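Local coordinates for iron uptake protein A2 (Synechocystis sp., PDB 2VOZ) that binds ferric iron in the periplasm, probably as a substrate-binding subunit of an ABC transporter that imports it, at residues Q128-L133 against L247-T252. Numbering follows the deposited sequence.
Sequences QRARVL and LFFPNT. With SO4 (sulfate ion), chain E.
Leu133 and Phe248 form an antiparallel hydrogen-bonded pair, Leu133 N giving to Phe248 O at 3.0 Å and Phe248 N to Leu133 O at 2.7 Å, after which 249-252 leaves the sheet as a loop; end to end, 130-133 and 247-250 run 101° apart. The two paired side chains lie alongside each other on one face of the sheet and point the same way, with Leu133 CD1 4.0 Å from Phe248 CD2. Pro250 packs against the same leucine at an oblique angle: its CB sits 4.0 Å from Leu133 CG, and its CD rests against the backbone at Val132 CA. Val132 splits its two methyls between different partners. With CG1 anti to the carbonyl carbon (chi1 -66°), that methyl lies 3.6 Å from Phe249 CD1, while CG2 meets Leu247 CG at 3.9 Å, the two side chains crossing at about a right angle. Ala130 CB reaches the edge of the Phe249 ring near its plane, a loose contact at 4.3 Å from CE1, while Leu247 CD2, from the same segment as the ring, lies 3.6 Å above one face, offset toward the rim. In this type 2 periplasmic-binding fold, strand 124-136 pairs antiparallel with 219-223, 245-248, 261-268 and 301-302. The Arg131 side chain sets off away from 247-252; its guanidinium makes a salt bridge with Asp205 and a hydrogen bond to Asn170, and the side chain touches Tyr169, one of the iron-binding tyrosines, here without metal. Arg131 O accepts a hydrogen bond from Tyr148 OH and lies close to Pro250 CG. One residue before Phe248, Leu247 N donates a nearly straight bond (176°) to O1 of a sulfate, probably from the crystallisation liquor, which Ser246 OG also binds.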
loop_
_atom_site.group_PDB
_atom_site.type_symbol
_atom_site.label_atom_id
_atom_site.label_comp_id
_atom_site.label_asym_id
_atom_site.label_seq_id
_atom_site.Cartn_x
_atom_site.Cartn_y
_atom_site.Cartn_z
ATOM N N GLN B 128 -23.247 3.988 9.822
ATOM C CA GLN B 128 -24.389 3.264 9.328
ATOM C C GLN B 128 -24.401 3.239 7.802
ATOM O O GLN B 128 -23.781 4.080 7.145
ATOM C CB GLN B 128 -25.693 3.806 9.920
ATOM C CG GLN B 128 -26.007 5.175 9.548
ATOM C CD GLN B 128 -27.245 5.744 10.276
ATOM O OE1 GLN B 128 -28.286 5.095 10.390
ATOM N NE2 GLN B 128 -27.118 6.964 10.756
ATOM N N ARG B 129 -24.991 2.179 7.258
ATOM C CA ARG B 129 -25.142 2.007 5.819
ATOM C C ARG B 129 -26.609 1.663 5.608
ATOM O O ARG B 129 -27.297 1.252 6.556
ATOM C CB ARG B 129 -24.258 0.845 5.277
ATOM C CG ARG B 129 -24.489 -0.544 5.943
ATOM C CD ARG B 129 -23.612 -0.832 7.203
ATOM N NE ARG B 129 -22.190 -0.706 6.891
ATOM C CZ ARG B 129 -21.477 -1.649 6.242
ATOM N NH1 ARG B 129 -22.052 -2.793 5.887
ATOM N NH2 ARG B 129 -20.210 -1.431 5.928
ATOM N N ALA B 130 -27.090 1.858 4.400
ATOM C CA ALA B 130 -28.487 1.522 4.076
ATOM C C ALA B 130 -28.467 0.409 3.062
ATOM O O ALA B 130 -27.593 0.406 2.190
ATOM C CB ALA B 130 -29.196 2.777 3.469
ATOM N N ARG B 131 -29.403 -0.536 3.160
ATOM C CA ARG B 131 -29.502 -1.594 2.168
ATOM C C ARG B 131 -30.620 -1.110 1.225
ATOM O O ARG B 131 -31.790 -1.038 1.597
ATOM C CB ARG B 131 -29.783 -2.978 2.803
ATOM C CG ARG B 131 -29.551 -4.136 1.787
ATOM C CD ARG B 131 -29.046 -5.361 2.526
ATOM N NE ARG B 131 -28.647 -6.438 1.624
ATOM C CZ ARG B 131 -27.504 -6.463 0.924
ATOM N NH1 ARG B 131 -26.634 -5.458 1.001
ATOM N NH2 ARG B 131 -27.221 -7.508 0.147
ATOM N N VAL B 132 -30.219 -0.711 0.028
ATOM C CA VAL B 132 -31.113 0.016 -0.850
ATOM C C VAL B 132 -31.433 -0.804 -2.095
ATOM O O VAL B 132 -30.973 -1.930 -2.242
ATOM C CB VAL B 132 -30.496 1.370 -1.273
ATOM C CG1 VAL B 132 -30.342 2.314 -0.058
ATOM C CG2 VAL B 132 -29.142 1.191 -2.039
ATOM N N LEU B 133 -32.220 -0.213 -2.993
ATOM C CA LEU B 133 -32.481 -0.836 -4.273
ATOM C C LEU B 133 -31.718 -0.111 -5.349
ATOM O O LEU B 133 -31.492 1.123 -5.258
ATOM C CB LEU B 133 -33.962 -0.762 -4.604
ATOM C CG LEU B 133 -34.926 -1.294 -3.545
ATOM C CD1 LEU B 133 -36.370 -1.401 -4.087
ATOM C CD2 LEU B 133 -34.468 -2.646 -3.039
ATOM N N LEU B 247 -29.778 4.577 -7.840
ATOM C CA LEU B 247 -29.998 4.152 -6.454
ATOM C C LEU B 247 -31.405 4.625 -6.052
ATOM O O LEU B 247 -31.771 5.773 -6.286
ATOM C CB LEU B 247 -28.933 4.805 -5.557
ATOM C CG LEU B 247 -28.948 4.508 -4.051
ATOM C CD1 LEU B 247 -27.540 4.745 -3.532
ATOM C CD2 LEU B 247 -29.910 5.407 -3.292
ATOM N N PHE B 248 -32.179 3.744 -5.429
ATOM C CA PHE B 248 -33.503 4.084 -4.925
ATOM C C PHE B 248 -33.580 3.704 -3.447
ATOM O O PHE B 248 -33.325 2.531 -3.116
ATOM C CB PHE B 248 -34.562 3.287 -5.717
ATOM C CG PHE B 248 -35.971 3.487 -5.222
ATOM C CD1 PHE B 248 -36.728 4.602 -5.668
ATOM C CD2 PHE B 248 -36.548 2.580 -4.336
ATOM C CE1 PHE B 248 -38.051 4.791 -5.204
ATOM C CE2 PHE B 248 -37.867 2.766 -3.851
ATOM C CZ PHE B 248 -38.615 3.867 -4.293
ATOM N N PHE B 249 -33.941 4.661 -2.590
ATOM C CA PHE B 249 -34.189 4.375 -1.186
ATOM C C PHE B 249 -35.591 3.799 -1.005
ATOM O O PHE B 249 -36.579 4.507 -1.237
ATOM C CB PHE B 249 -34.053 5.615 -0.290
ATOM C CG PHE B 249 -32.642 6.112 -0.117
ATOM C CD1 PHE B 249 -31.752 5.480 0.756
ATOM C CD2 PHE B 249 -32.208 7.249 -0.805
ATOM C CE1 PHE B 249 -30.444 5.951 0.920
ATOM C CE2 PHE B 249 -30.908 7.720 -0.639
ATOM C CZ PHE B 249 -30.018 7.060 0.212
ATOM N N PRO B 250 -35.680 2.527 -0.593
ATOM C CA PRO B 250 -36.983 1.943 -0.338
ATOM C C PRO B 250 -37.582 2.279 1.032
ATOM O O PRO B 250 -36.878 2.681 1.964
ATOM C CB PRO B 250 -36.689 0.447 -0.385
ATOM C CG PRO B 250 -35.319 0.387 0.247
ATOM C CD PRO B 250 -34.604 1.537 -0.386
ATOM N N ASN B 251 -38.883 2.036 1.118
ATOM C CA ASN B 251 -39.639 2.060 2.370
ATOM C C ASN B 251 -39.666 3.440 3.031
ATOM O O ASN B 251 -39.712 3.529 4.254
ATOM C CB ASN B 251 -39.078 1.019 3.363
ATOM C CG ASN B 251 -39.385 -0.388 2.936
ATOM O OD1 ASN B 251 -38.919 -0.809 1.911
ATOM N ND2 ASN B 251 -40.190 -1.111 3.721
ATOM N N THR B 252 -39.606 4.497 2.228
ATOM C CA THR B 252 -39.658 5.857 2.784
ATOM C C THR B 252 -41.018 6.514 2.547
ATOM O O THR B 252 -41.225 7.670 2.959
ATOM C CB THR B 252 -38.554 6.766 2.204
ATOM O OG1 THR B 252 -38.895 7.115 0.862
ATOM C CG2 THR B 252 -37.202 6.055 2.214
HETATM S S SO4 E . -28.871 8.469 -8.873
HETATM O O1 SO4 E . -28.717 7.123 -8.314
HETATM O O2 SO4 E . -29.130 8.440 -10.338
HETATM O O3 SO4 E . -29.992 9.172 -8.217
HETATM O O4 SO4 E . -27.643 9.246 -8.637
#